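Local atomic coordinates of trans-2-enoyl-CoA reductase [NADH] (Treponema denticola ATCC 35405, PDB entry 4GGO), a protein that catalyses the NADH-dependent reduction of the carbon-carbon double bond of trans-2-enoyl-CoA substrates such as crotonyl-CoA, a step of type II fatty acid synthesis. Residues A[51-56]-A[74-79]; A[122-127]-A[210-215]; A[142-147]-A[227-232]; A[162-167]-A[202-207]. All blocks are in the same frame, centred on the assembly; numbering follows the deposited sequence.

From the N terminus, interaction 1 closes first: strand 52-56 runs into helix 61-74 and the chain returns as strand 77-82 beside it. The other three all open after it has closed. Interaction 2 opens at 122-127, interaction 3 at 142-147 and interaction 4 at 162-167; they close at 210-215, 227-232 and 202-207 respectively. Interaction 4 is thus nested inside both larger loops, while interactions 2 and 3 cross. Interactions 1 and 3 build neighbouring parts of one parallel sheet, joined between strands 52-56 and 141-146. Trp-213 of interaction 2 packs on Leu-54 and Leu-56, and Trp-210 reaches Thr-229 of interaction 3. Interaction 4 touches none of these, though helix 195-205 leads straight into helix 208-219.

Interaction 1 of 4, residues A[51-56]-A[74-79]; sequences KNVLVL and YGAATI
The carboxamide of Asn-52 is the flat side-chain group in play: its OD1 rests 3.6 Å from CB of Ala-77, while ND2 turns to the carbonyl of Lys-140 outside the pair. Asn-52, Ala-77, Leu-54 and Ile-79 share one face of the parallel sheet; Val-53 and Thr-78 lie on the other. On the first face Leu-54 holds CG anti to its backbone N (chi1 178°), and CD1 ends up over the neighbouring strand, 3.8 Å from CG2 of Ile-79. On the second, CG2 of Val-53 meets CB of Ala-76 at 3.9 Å, and CG2 of Thr-78 sits near Val-53 CB, with OG1 bonded to Arg-67 of helix 61-74. Between the faces runs a ladder of four backbone bonds: Ala-77 N to Lys-51 O, Val-53 N to Ala-77 O (2.8 Å), Ile-79 N to Val-53 O, and Val-55 N to Ile-79 O (2.9 Å). This is the beta-alpha-beta crossover of a Rossmann fold, strand 52-56, helix 61-74 and strand 77-82, whose strands lead directly to the NAD-binding residues Gly-57 to Tyr-62 and Phe-83 with Glu-84.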
loop_
_atom_site.group_PDB
_atom_site.type_symbol
_atom_site.label_atom_id
_atom_site.label_comp_id
_atom_site.label_asym_id
_atom_site.label_seq_id
_atom_site.Cartn_x
_atom_site.Cartn_y
_atom_site.Cartn_z
ATOM N N LYS A 51 17.006 -7.356 -8.777
ATOM C CA LYS A 51 18.371 -6.884 -8.565
ATOM C C LYS A 51 18.387 -5.390 -8.257
ATOM O O LYS A 51 18.978 -4.951 -7.271
ATOM C CB LYS A 51 19.234 -7.173 -9.796
ATOM C CG LYS A 51 20.713 -6.851 -9.614
ATOM C CD LYS A 51 21.530 -7.212 -10.851
ATOM C CE LYS A 51 21.313 -6.221 -11.991
ATOM N NZ LYS A 51 22.041 -6.652 -13.223
ATOM N N ASN A 52 17.735 -4.615 -9.117
ATOM C CA ASN A 52 17.609 -3.177 -8.923
ATOM C C ASN A 52 16.142 -2.775 -8.910
ATOM O O ASN A 52 15.452 -2.880 -9.923
ATOM C CB ASN A 52 18.355 -2.423 -10.024
ATOM C CG ASN A 52 19.857 -2.606 -9.939
ATOM O OD1 ASN A 52 20.455 -2.444 -8.877
ATOM N ND2 ASN A 52 20.474 -2.954 -11.062
ATOM N N VAL A 53 15.664 -2.316 -7.758
ATOM C CA VAL A 53 14.242 -2.042 -7.592
ATOM C C VAL A 53 13.938 -0.578 -7.282
ATOM O O VAL A 53 14.560 0.029 -6.413
ATOM C CB VAL A 53 13.634 -2.921 -6.482
ATOM C CG1 VAL A 53 12.125 -2.736 -6.425
ATOM C CG2 VAL A 53 13.986 -4.386 -6.712
ATOM N N LEU A 54 12.971 -0.024 -8.004
ATOM C CA LEU A 54 12.442 1.296 -7.700
ATOM C C LEU A 54 11.064 1.145 -7.065
ATOM O O LEU A 54 10.185 0.495 -7.632
ATOM C CB LEU A 54 12.340 2.136 -8.974
ATOM C CG LEU A 54 11.764 3.546 -8.824
ATOM C CD1 LEU A 54 12.640 4.397 -7.913
ATOM C CD2 LEU A 54 11.598 4.205 -10.186
ATOM N N VAL A 55 10.883 1.729 -5.885
ATOM C CA VAL A 55 9.592 1.678 -5.207
ATOM C C VAL A 55 9.027 3.075 -4.997
ATOM O O VAL A 55 9.608 3.894 -4.283
ATOM C CB VAL A 55 9.676 0.957 -3.846
ATOM C CG1 VAL A 55 8.308 0.939 -3.175
ATOM C CG2 VAL A 55 10.198 -0.458 -4.026
ATOM N N LEU A 56 7.888 3.340 -5.625
ATOM C CA LEU A 56 7.241 4.640 -5.530
ATOM C C LEU A 56 6.149 4.606 -4.465
ATOM O O LEU A 56 5.121 3.954 -4.637
ATOM C CB LEU A 56 6.671 5.038 -6.890
ATOM C CG LEU A 56 7.723 5.025 -8.002
ATOM C CD1 LEU A 56 7.096 5.244 -9.367
ATOM C CD2 LEU A 56 8.795 6.071 -7.725
ATOM N N TYR A 74 15.594 -10.712 -1.046
ATOM C CA TYR A 74 16.312 -11.047 -2.270
ATOM C C TYR A 74 17.680 -10.375 -2.380
ATOM O O TYR A 74 18.474 -10.717 -3.255
ATOM C CB TYR A 74 15.450 -10.729 -3.496
ATOM C CG TYR A 74 14.238 -11.625 -3.625
ATOM C CD1 TYR A 74 14.314 -12.837 -4.300
ATOM C CD2 TYR A 74 13.019 -11.264 -3.062
ATOM C CE1 TYR A 74 13.212 -13.663 -4.418
ATOM C CE2 TYR A 74 11.910 -12.084 -3.174
ATOM C CZ TYR A 74 12.013 -13.282 -3.852
ATOM O OH TYR A 74 10.914 -14.101 -3.968
ATOM N N GLY A 75 17.953 -9.426 -1.490
ATOM C CA GLY A 75 19.241 -8.753 -1.466
ATOM C C GLY A 75 19.362 -7.664 -2.514
ATOM O O GLY A 75 20.466 -7.247 -2.864
ATOM N N ALA A 76 18.222 -7.194 -3.010
ATOM C CA ALA A 76 18.207 -6.222 -4.097
ATOM C C ALA A 76 18.603 -4.821 -3.648
ATOM O O ALA A 76 18.410 -4.444 -2.492
ATOM C CB ALA A 76 16.838 -6.191 -4.763
ATOM N N ALA A 77 19.165 -4.056 -4.578
ATOM C CA ALA A 77 19.408 -2.640 -4.359
ATOM C C ALA A 77 18.101 -1.901 -4.609
ATOM O O ALA A 77 17.417 -2.160 -5.600
ATOM C CB ALA A 77 20.492 -2.140 -5.294
ATOM N N THR A 78 17.740 -0.994 -3.708
ATOM C CA THR A 78 16.468 -0.293 -3.835
ATOM C C THR A 78 16.604 1.223 -3.770
ATOM O O THR A 78 17.350 1.763 -2.954
ATOM C CB THR A 78 15.451 -0.728 -2.753
ATOM O OG1 THR A 78 15.873 -0.250 -1.468
ATOM C CG2 THR A 78 15.308 -2.243 -2.714
ATOM N N ILE A 79 15.875 1.897 -4.650
ATOM C CA ILE A 79 15.656 3.327 -4.529
ATOM C C ILE A 79 14.191 3.537 -4.176
ATOM O O ILE A 79 13.301 3.077 -4.892
ATOM C CB ILE A 79 15.980 4.072 -5.832
ATOM C CG1 ILE A 79 17.473 3.968 -6.149
ATOM C CG2 ILE A 79 15.564 5.532 -5.725
ATOM C CD1 ILE A 79 17.857 4.577 -7.475
#

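Interaction 2 of 4, residues A[122-127]-A[210-215]; sequences FSDEIK and WERWIK
Lys-127 passes obliquely over one face of the Trp-213 indole, and Arg-212, one residue earlier on the same helix, meets Asp-124 side-on. The lysine chain runs straight to CE: CG sits over the six-membered ring, off-centre for the indole as a whole, and CE stands 3.4 Å from the centroid of the five-membered ring, 7° off the normal. A bend at the last torsion (chi4 61°) keeps NZ above the same face, in a cation-pi contact 3.6 Å from that centroid. NZ and Trp-213 NE1 are both donors and do not bond each other; NZ bonds to Ala-121 O, to which NE1 makes a weak bond, and Asp-209 provides the salt bridge for the ammonium.

The Asp-124 and Arg-212 side chains cross at about a right angle, yet their flat ends are nearly coplanar, 21° apart. NE donates to OD1 at 3.0 Å, in the guanidinium plane, and NH2 donates to OD2, also at 3.0 Å but tilted out of it; both oxygens use their syn lone pairs. The two bonds, one to each oxygen, restrain the carboxylate's rotation, and OD1 takes a further bond from Gln-216. Lys-127 NZ is 5.0 Å from Arg-212 NE, and the like charges are probably offset by Asp-124 and Asp-157 on the arginine and Asp-209 on the lysine.

Helix 124-136, with Ser-123 at its N-cap, OG accepting a weak bond from Ile-126 N, is joined here to helix 208-219, which packs on the sheet: Trp-213 touches Leu-54, Leu-56 and Tyr-146, and Ile-214 touches Ile-144 of strand 141-146.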
loop_
_atom_site.group_PDB
_atom_site.type_symbol
_atom_site.label_atom_id
_atom_site.label_comp_id
_atom_site.label_asym_id
_atom_site.label_seq_id
_atom_site.Cartn_x
_atom_site.Cartn_y
_atom_site.Cartn_z
ATOM N N PHE A 122 4.975 12.924 -7.890
ATOM C CA PHE A 122 4.203 13.376 -9.042
ATOM C C PHE A 122 4.964 14.451 -9.811
ATOM O O PHE A 122 4.582 14.819 -10.922
ATOM C CB PHE A 122 2.848 13.923 -8.589
ATOM C CG PHE A 122 1.921 12.874 -8.040
ATOM C CD1 PHE A 122 1.855 11.619 -8.617
ATOM C CD2 PHE A 122 1.119 13.143 -6.943
ATOM C CE1 PHE A 122 1.005 10.652 -8.118
ATOM C CE2 PHE A 122 0.265 12.179 -6.438
ATOM C CZ PHE A 122 0.209 10.931 -7.027
ATOM N N SER A 123 6.044 14.947 -9.214
ATOM C CA SER A 123 6.815 16.040 -9.803
ATOM C C SER A 123 7.940 15.536 -10.697
ATOM O O SER A 123 8.486 14.456 -10.475
ATOM C CB SER A 123 7.388 16.942 -8.711
ATOM O OG SER A 123 8.453 16.316 -8.023
ATOM N N ASP A 124 8.276 16.321 -11.717
ATOM C CA ASP A 124 9.372 15.976 -12.618
ATOM C C ASP A 124 10.728 16.149 -11.938
ATOM O O ASP A 124 11.718 15.548 -12.357
ATOM C CB ASP A 124 9.315 16.818 -13.895
ATOM C CG ASP A 124 8.196 16.391 -14.828
ATOM O OD1 ASP A 124 7.829 15.197 -14.814
ATOM O OD2 ASP A 124 7.688 17.250 -15.578
ATOM N N GLU A 125 10.769 16.970 -10.892
ATOM C CA GLU A 125 12.001 17.196 -10.144
ATOM C C GLU A 125 12.440 15.917 -9.444
ATOM O O GLU A 125 13.609 15.537 -9.499
ATOM C CB GLU A 125 11.819 18.309 -9.109
ATOM C CG GLU A 125 11.127 19.556 -9.633
ATOM C CD GLU A 125 9.628 19.523 -9.412
ATOM O OE1 GLU A 125 8.887 19.248 -10.380
ATOM O OE2 GLU A 125 9.189 19.777 -8.269
ATOM N N ILE A 126 11.492 15.259 -8.784
ATOM C CA ILE A 126 11.770 14.011 -8.081
ATOM C C ILE A 126 12.158 12.905 -9.059
ATOM O O ILE A 126 13.066 12.117 -8.788
ATOM C CB ILE A 126 10.573 13.581 -7.207
ATOM C CG1 ILE A 126 10.446 14.516 -6.004
ATOM C CG2 ILE A 126 10.727 12.143 -6.739
ATOM C CD1 ILE A 126 11.728 14.664 -5.213
ATOM N N LYS A 127 11.480 12.862 -10.201
ATOM C CA LYS A 127 11.837 11.923 -11.259
ATOM C C LYS A 127 13.263 12.175 -11.743
ATOM O O LYS A 127 14.005 11.235 -12.033
ATOM C CB LYS A 127 10.855 12.021 -12.429
ATOM C CG LYS A 127 9.471 11.456 -12.134
ATOM C CD LYS A 127 8.558 11.580 -13.345
ATOM C CE LYS A 127 7.191 10.963 -13.082
ATOM N NZ LYS A 127 6.473 11.630 -11.958
ATOM N N TRP A 210 2.122 6.931 -13.273
ATOM C CA TRP A 210 2.791 5.650 -13.452
ATOM C C TRP A 210 3.418 5.578 -14.839
ATOM O O TRP A 210 4.603 5.277 -14.983
ATOM C CB TRP A 210 1.783 4.513 -13.273
ATOM C CG TRP A 210 2.350 3.138 -13.437
ATOM C CD1 TRP A 210 3.653 2.760 -13.299
ATOM C CD2 TRP A 210 1.620 1.952 -13.772
ATOM N NE1 TRP A 210 3.780 1.411 -13.528
ATOM C CE2 TRP A 210 2.547 0.892 -13.821
ATOM C CE3 TRP A 210 0.274 1.685 -14.037
ATOM C CZ2 TRP A 210 2.170 -0.416 -14.121
ATOM C CZ3 TRP A 210 -0.099 0.385 -14.336
ATOM C CH2 TRP A 210 0.847 -0.648 -14.375
ATOM N N GLU A 211 2.610 5.866 -15.854
ATOM C CA GLU A 211 3.068 5.841 -17.236
ATOM C C GLU A 211 4.137 6.904 -17.469
ATOM O O GLU A 211 5.069 6.701 -18.247
ATOM C CB GLU A 211 1.889 6.049 -18.189
ATOM C CG GLU A 211 2.209 5.777 -19.649
ATOM C CD GLU A 211 0.983 5.853 -20.538
ATOM O OE1 GLU A 211 0.041 6.595 -20.191
ATOM O OE2 GLU A 211 0.957 5.163 -21.579
ATOM N N ARG A 212 4.002 8.035 -16.783
ATOM C CA ARG A 212 4.976 9.113 -16.896
ATOM C C ARG A 212 6.321 8.675 -16.325
ATOM O O ARG A 212 7.370 8.970 -16.897
ATOM C CB ARG A 212 4.476 10.371 -16.182
ATOM C CG ARG A 212 5.237 11.637 -16.549
ATOM C CD ARG A 212 4.719 12.839 -15.773
ATOM N NE ARG A 212 5.378 14.081 -16.168
ATOM C CZ ARG A 212 4.853 14.975 -17.001
ATOM N NH1 ARG A 212 3.653 14.770 -17.528
ATOM N NH2 ARG A 212 5.524 16.079 -17.301
ATOM N N TRP A 213 6.282 7.967 -15.200
ATOM C CA TRP A 213 7.491 7.416 -14.596
ATOM C C TRP A 213 8.189 6.456 -15.553
ATOM O O TRP A 213 9.399 6.537 -15.753
ATOM C CB TRP A 213 7.167 6.692 -13.287
ATOM C CG TRP A 213 7.200 7.566 -12.071
ATOM C CD1 TRP A 213 6.136 8.156 -11.455
ATOM C CD2 TRP A 213 8.359 7.945 -11.320
ATOM N NE1 TRP A 213 6.560 8.882 -10.367
ATOM C CE2 TRP A 213 7.921 8.768 -10.262
ATOM C CE3 TRP A 213 9.725 7.671 -11.439
ATOM C CZ2 TRP A 213 8.801 9.318 -9.331
ATOM C CZ3 TRP A 213 10.595 8.216 -10.512
ATOM C CH2 TRP A 213 10.130 9.029 -9.473
ATOM N N ILE A 214 7.413 5.554 -16.146
ATOM C CA ILE A 214 7.959 4.542 -17.045
ATOM C C ILE A 214 8.541 5.149 -18.320
ATOM O O ILE A 214 9.660 4.821 -18.713
ATOM C CB ILE A 214 6.898 3.487 -17.420
ATOM C CG1 ILE A 214 6.367 2.794 -16.162
ATOM C CG2 ILE A 214 7.475 2.467 -18.387
ATOM C CD1 ILE A 214 7.443 2.129 -15.331
ATOM N N LYS A 215 7.781 6.034 -18.959
ATOM C CA LYS A 215 8.212 6.655 -20.210
ATOM C C LYS A 215 9.491 7.478 -20.051
ATOM O O LYS A 215 10.342 7.484 -20.940
ATOM C CB LYS A 215 7.093 7.516 -20.806
ATOM C CG LYS A 215 5.902 6.716 -21.318
ATOM C CD LYS A 215 4.791 7.628 -21.817
ATOM C CE LYS A 215 5.197 8.363 -23.083
ATOM N NZ LYS A 215 5.407 7.427 -24.223
#

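Interaction 3 of 4, residues A[142-147]-A[227-232]; sequences DLIVYS and CITLAY
Tyr-232 sets its ring obliquely against Val-145, CE2 lying 3.6 Å from CG1, and its CD2 also meets CB of Ser-147. The two strands are parallel neighbours in the middle of the seven-stranded Rossmann sheet; the long connection between them carries helix 208-219. The tyrosine hydroxyl goes beyond the pair to Ser-66, in the helix that follows strand 52-56.

Leu-143, Ile-228, Val-145 and Leu-230 point to one face, where CD1 of Leu-143 packs on CG2 of Ile-228 at 3.7 Å. On the face of Ile-144, Thr-229, Tyr-146 and Ala-231, CG1 of Ile-144 touches SG of Cys-227. There a chi1 of -169° swings the Tyr-146 ring away from the backbone nitrogen, toward helix 208-219; its hydroxyl bonds to Asp-209 and its ring meets that of Trp-210. Leu-148 and Ala-149, which bind NAD, follow strand 141-146, and Tyr-234, a substrate-binding residue, follows strand 227-233.

Alternating backbone bonds zip the strands together: Ile-228 N to Asp-142 O, Ile-144 N to Ile-228 O (2.7 Å) and Tyr-146 N to Leu-230 O, before a weak last bond from Tyr-232 N to Tyr-146 O. One rung is doubled. The carbonyl of Ile-144 accepts from Leu-230 N at 3.0 Å and also from Thr-229 OG1 at 3.1 Å, while that same hydroxyl oxygen bonds to Trp-210 NE1.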
loop_
_atom_site.group_PDB
_atom_site.type_symbol
_atom_site.label_atom_id
_atom_site.label_comp_id
_atom_site.label_asym_id
_atom_site.label_seq_id
_atom_site.Cartn_x
_atom_site.Cartn_y
_atom_site.Cartn_z
ATOM N N ASP A 142 14.959 -3.458 -12.852
ATOM C CA ASP A 142 14.313 -4.668 -13.354
ATOM C C ASP A 142 12.976 -4.916 -12.657
ATOM O O ASP A 142 12.236 -5.831 -13.019
ATOM C CB ASP A 142 15.233 -5.885 -13.221
ATOM C CG ASP A 142 15.742 -6.084 -11.808
ATOM O OD1 ASP A 142 15.058 -6.769 -11.019
ATOM O OD2 ASP A 142 16.829 -5.559 -11.487
ATOM N N LEU A 143 12.675 -4.095 -11.655
ATOM C CA LEU A 143 11.383 -4.137 -10.981
ATOM C C LEU A 143 10.984 -2.748 -10.495
ATOM O O LEU A 143 11.719 -2.111 -9.742
ATOM C CB LEU A 143 11.402 -5.117 -9.806
ATOM C CG LEU A 143 10.140 -5.114 -8.939
ATOM C CD1 LEU A 143 8.920 -5.555 -9.740
ATOM C CD2 LEU A 143 10.322 -5.989 -7.712
ATOM N N ILE A 144 9.820 -2.281 -10.932
ATOM C CA ILE A 144 9.331 -0.968 -10.532
ATOM C C ILE A 144 7.966 -1.071 -9.867
ATOM O O ILE A 144 6.969 -1.382 -10.516
ATOM C CB ILE A 144 9.240 -0.007 -11.729
ATOM C CG1 ILE A 144 10.602 0.119 -12.412
ATOM C CG2 ILE A 144 8.738 1.359 -11.279
ATOM C CD1 ILE A 144 10.600 1.054 -13.591
ATOM N N VAL A 145 7.926 -0.804 -8.568
ATOM C CA VAL A 145 6.689 -0.914 -7.809
ATOM C C VAL A 145 6.025 0.446 -7.638
ATOM O O VAL A 145 6.571 1.337 -6.988
ATOM C CB VAL A 145 6.937 -1.543 -6.427
ATOM C CG1 VAL A 145 5.633 -1.655 -5.652
ATOM C CG2 VAL A 145 7.594 -2.912 -6.581
ATOM N N TYR A 146 4.844 0.601 -8.228
ATOM C CA TYR A 146 4.091 1.843 -8.103
ATOM C C TYR A 146 3.016 1.707 -7.032
ATOM O O TYR A 146 1.967 1.107 -7.267
ATOM C CB TYR A 146 3.457 2.233 -9.440
ATOM C CG TYR A 146 2.879 3.632 -9.452
ATOM C CD1 TYR A 146 1.571 3.870 -9.051
ATOM C CD2 TYR A 146 3.646 4.714 -9.861
ATOM C CE1 TYR A 146 1.042 5.148 -9.057
ATOM C CE2 TYR A 146 3.127 5.996 -9.871
ATOM C CZ TYR A 146 1.825 6.206 -9.469
ATOM O OH TYR A 146 1.305 7.478 -9.478
ATOM N N SER A 147 3.278 2.273 -5.857
ATOM C CA SER A 147 2.347 2.170 -4.738
ATOM C C SER A 147 2.050 3.532 -4.120
ATOM O O SER A 147 1.956 3.661 -2.899
ATOM C CB SER A 147 2.901 1.223 -3.672
ATOM O OG SER A 147 2.017 1.125 -2.567
ATOM N N CYS A 227 11.775 -5.743 -17.812
ATOM C CA CYS A 227 11.510 -5.101 -16.527
ATOM C C CYS A 227 10.051 -5.252 -16.108
ATOM O O CYS A 227 9.138 -5.030 -16.902
ATOM C CB CYS A 227 11.883 -3.618 -16.581
ATOM S SG CYS A 227 11.647 -2.726 -15.024
ATOM N N ILE A 228 9.842 -5.639 -14.855
ATOM C CA ILE A 228 8.499 -5.766 -14.307
ATOM C C ILE A 228 8.076 -4.463 -13.641
ATOM O O ILE A 228 8.823 -3.896 -12.845
ATOM C CB ILE A 228 8.426 -6.889 -13.258
ATOM C CG1 ILE A 228 8.775 -8.240 -13.886
ATOM C CG2 ILE A 228 7.046 -6.933 -12.616
ATOM C CD1 ILE A 228 8.786 -9.385 -12.898
ATOM N N THR A 229 6.885 -3.978 -13.972
ATOM C CA THR A 229 6.324 -2.839 -13.255
ATOM C C THR A 229 4.883 -3.112 -12.825
ATOM O O THR A 229 4.070 -3.607 -13.606
ATOM C CB THR A 229 6.446 -1.511 -14.051
ATOM O OG1 THR A 229 5.971 -0.424 -13.248
ATOM C CG2 THR A 229 5.656 -1.568 -15.349
ATOM N N LEU A 230 4.583 -2.804 -11.567
ATOM C CA LEU A 230 3.275 -3.101 -10.999
ATOM C C LEU A 230 2.644 -1.867 -10.373
ATOM O O LEU A 230 3.337 -1.022 -9.811
ATOM C CB LEU A 230 3.390 -4.189 -9.929
ATOM C CG LEU A 230 4.162 -5.467 -10.253
ATOM C CD1 LEU A 230 4.153 -6.401 -9.052
ATOM C CD2 LEU A 230 3.574 -6.157 -11.466
ATOM N N ALA A 231 1.324 -1.772 -10.477
ATOM C CA ALA A 231 0.567 -0.765 -9.750
ATOM C C ALA A 231 -0.474 -1.476 -8.895
ATOM O O ALA A 231 -1.254 -2.285 -9.399
ATOM C CB ALA A 231 -0.097 0.209 -10.710
ATOM N N TYR A 232 -0.473 -1.184 -7.601
ATOM C CA TYR A 232 -1.376 -1.854 -6.675
ATOM C C TYR A 232 -2.779 -1.265 -6.739
ATOM O O TYR A 232 -2.953 -0.067 -6.969
ATOM C CB TYR A 232 -0.825 -1.793 -5.252
ATOM C CG TYR A 232 0.456 -2.576 -5.079
ATOM C CD1 TYR A 232 0.652 -3.775 -5.755
ATOM C CD2 TYR A 232 1.473 -2.117 -4.253
ATOM C CE1 TYR A 232 1.820 -4.499 -5.607
ATOM C CE2 TYR A 232 2.649 -2.835 -4.099
ATOM C CZ TYR A 232 2.815 -4.026 -4.780
ATOM O OH TYR A 232 3.978 -4.749 -4.636
#

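Interaction 4 of 4, residues A[162-167]-A[202-207]; sequences HKSVLK and VKVMGG
A surface contact without a single hydrogen bond across it seats the last turn of helix 195-205 against His-162 and Ser-164, at the end of strand 161-163 and just after it. The aliphatic chain of Lys-203 covers one face of the His-162 imidazole: CG lies 4.0 Å from the ring centroid and 8° off the normal, a CH-pi contact. Turning sharply at its second torsion (chi2 -67°), the lysine takes NZ past the ring to Glu-208 and Asp-155. Beside it Val-204 sets CG2 against the strand, 3.4 Å from His-162 O and 3.7 Å from His-162 CB. Its own CB faces Ser-164 CB at 4.0 Å, and the serine OG is bonded to Pro-151 O. Met-205 closes the row with SD, 4.1 Å from Ser-164 CB and loosely near Leu-166 CD2; the leucine comes within about 6 Å (nearest side-chain atoms) of Tyr-244, the inferred proton donor. Carbon and sulfur make most of the contact, while Lys-203 NZ and Ser-164 OG bond outside it. With Lys-203 NZ 5.1 Å from His-162 NE2, the ammonium would tend to disfavour a protonated ring, an effect its acidic partners probably soften.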
loop_
_atom_site.group_PDB
_atom_site.type_symbol
_atom_site.label_atom_id
_atom_site.label_comp_id
_atom_site.label_asym_id
_atom_site.label_seq_id
_atom_site.Cartn_x
_atom_site.Cartn_y
_atom_site.Cartn_z
ATOM N N HIS A 162 -5.267 18.551 -8.122
ATOM C CA HIS A 162 -6.498 17.778 -8.238
ATOM C C HIS A 162 -6.784 17.018 -6.948
ATOM O O HIS A 162 -5.868 16.508 -6.305
ATOM C CB HIS A 162 -6.405 16.802 -9.411
ATOM C CG HIS A 162 -6.225 17.471 -10.738
ATOM N ND1 HIS A 162 -7.258 18.095 -11.402
ATOM C CD2 HIS A 162 -5.132 17.611 -11.526
ATOM C CE1 HIS A 162 -6.811 18.591 -12.541
ATOM N NE2 HIS A 162 -5.524 18.311 -12.642
ATOM N N LYS A 163 -8.057 16.948 -6.576
ATOM C CA LYS A 163 -8.469 16.252 -5.362
ATOM C C LYS A 163 -9.371 15.063 -5.683
ATOM O O LYS A 163 -10.359 15.200 -6.404
ATOM C CB LYS A 163 -9.182 17.217 -4.411
ATOM C CG LYS A 163 -8.238 18.082 -3.592
ATOM C CD LYS A 163 -8.975 19.186 -2.853
ATOM C CE LYS A 163 -8.854 20.514 -3.587
ATOM N NZ LYS A 163 -9.517 21.622 -2.847
ATOM N N SER A 164 -9.025 13.898 -5.147
ATOM C CA SER A 164 -9.815 12.692 -5.376
ATOM C C SER A 164 -10.954 12.578 -4.371
ATOM O O SER A 164 -10.861 13.085 -3.252
ATOM C CB SER A 164 -8.930 11.445 -5.305
ATOM O OG SER A 164 -8.415 11.259 -3.998
ATOM N N VAL A 165 -12.033 11.919 -4.782
ATOM C CA VAL A 165 -13.148 11.635 -3.889
ATOM C C VAL A 165 -13.470 10.143 -3.910
ATOM O O VAL A 165 -13.116 9.435 -4.854
ATOM C CB VAL A 165 -14.414 12.430 -4.274
ATOM C CG1 VAL A 165 -14.112 13.922 -4.331
ATOM C CG2 VAL A 165 -14.968 11.940 -5.604
ATOM N N LEU A 166 -14.132 9.668 -2.861
ATOM C CA LEU A 166 -14.534 8.271 -2.773
ATOM C C LEU A 166 -16.052 8.189 -2.744
ATOM O O LEU A 166 -16.653 8.056 -1.678
ATOM C CB LEU A 166 -13.961 7.630 -1.509
ATOM C CG LEU A 166 -12.471 7.844 -1.239
ATOM C CD1 LEU A 166 -12.058 7.142 0.045
ATOM C CD2 LEU A 166 -11.631 7.362 -2.411
ATOM N N LYS A 167 -16.674 8.274 -3.917
ATOM C CA LYS A 167 -18.127 8.390 -4.000
ATOM C C LYS A 167 -18.715 7.592 -5.169
ATOM O O LYS A 167 -18.021 7.318 -6.148
ATOM C CB LYS A 167 -18.527 9.871 -4.085
ATOM C CG LYS A 167 -18.235 10.655 -2.806
ATOM C CD LYS A 167 -18.832 12.053 -2.808
ATOM C CE LYS A 167 -18.154 12.963 -3.805
ATOM N NZ LYS A 167 -18.469 14.388 -3.498
ATOM N N VAL A 202 -9.718 10.280 -11.239
ATOM C CA VAL A 202 -8.926 9.568 -12.238
ATOM C C VAL A 202 -7.556 10.222 -12.398
ATOM O O VAL A 202 -6.543 9.539 -12.556
ATOM C CB VAL A 202 -9.647 9.524 -13.603
ATOM C CG1 VAL A 202 -8.760 8.885 -14.662
ATOM C CG2 VAL A 202 -10.963 8.770 -13.485
ATOM N N LYS A 203 -7.532 11.551 -12.348
ATOM C CA LYS A 203 -6.288 12.308 -12.436
ATOM C C LYS A 203 -5.331 11.935 -11.312
ATOM O O LYS A 203 -4.118 11.872 -11.511
ATOM C CB LYS A 203 -6.575 13.811 -12.388
ATOM C CG LYS A 203 -6.565 14.498 -13.742
ATOM C CD LYS A 203 -5.168 14.505 -14.338
ATOM C CE LYS A 203 -5.138 15.221 -15.678
ATOM N NZ LYS A 203 -3.779 15.200 -16.287
ATOM N N VAL A 204 -5.886 11.680 -10.132
ATOM C CA VAL A 204 -5.080 11.402 -8.950
ATOM C C VAL A 204 -4.794 9.910 -8.765
ATOM O O VAL A 204 -3.670 9.522 -8.445
ATOM C CB VAL A 204 -5.752 11.961 -7.677
ATOM C CG1 VAL A 204 -4.931 11.628 -6.445
ATOM C CG2 VAL A 204 -5.945 13.464 -7.797
ATOM N N MET A 205 -5.807 9.077 -8.981
ATOM C CA MET A 205 -5.692 7.652 -8.678
ATOM C C MET A 205 -5.539 6.753 -9.909
ATOM O O MET A 205 -5.387 5.539 -9.779
ATOM C CB MET A 205 -6.884 7.192 -7.836
ATOM C CG MET A 205 -7.047 7.959 -6.534
ATOM S SD MET A 205 -8.474 7.409 -5.582
ATOM C CE MET A 205 -8.055 5.689 -5.307
ATOM N N GLY A 206 -5.576 7.348 -11.097
ATOM C CA GLY A 206 -5.405 6.591 -12.325
ATOM C C GLY A 206 -3.953 6.232 -12.583
ATOM O O GLY A 206 -3.139 6.201 -11.660
ATOM N N GLY A 207 -3.620 5.974 -13.844
ATOM C CA GLY A 207 -2.280 5.535 -14.195
ATOM C C GLY A 207 -1.436 6.543 -14.958
ATOM O O GLY A 207 -0.462 6.167 -15.610
#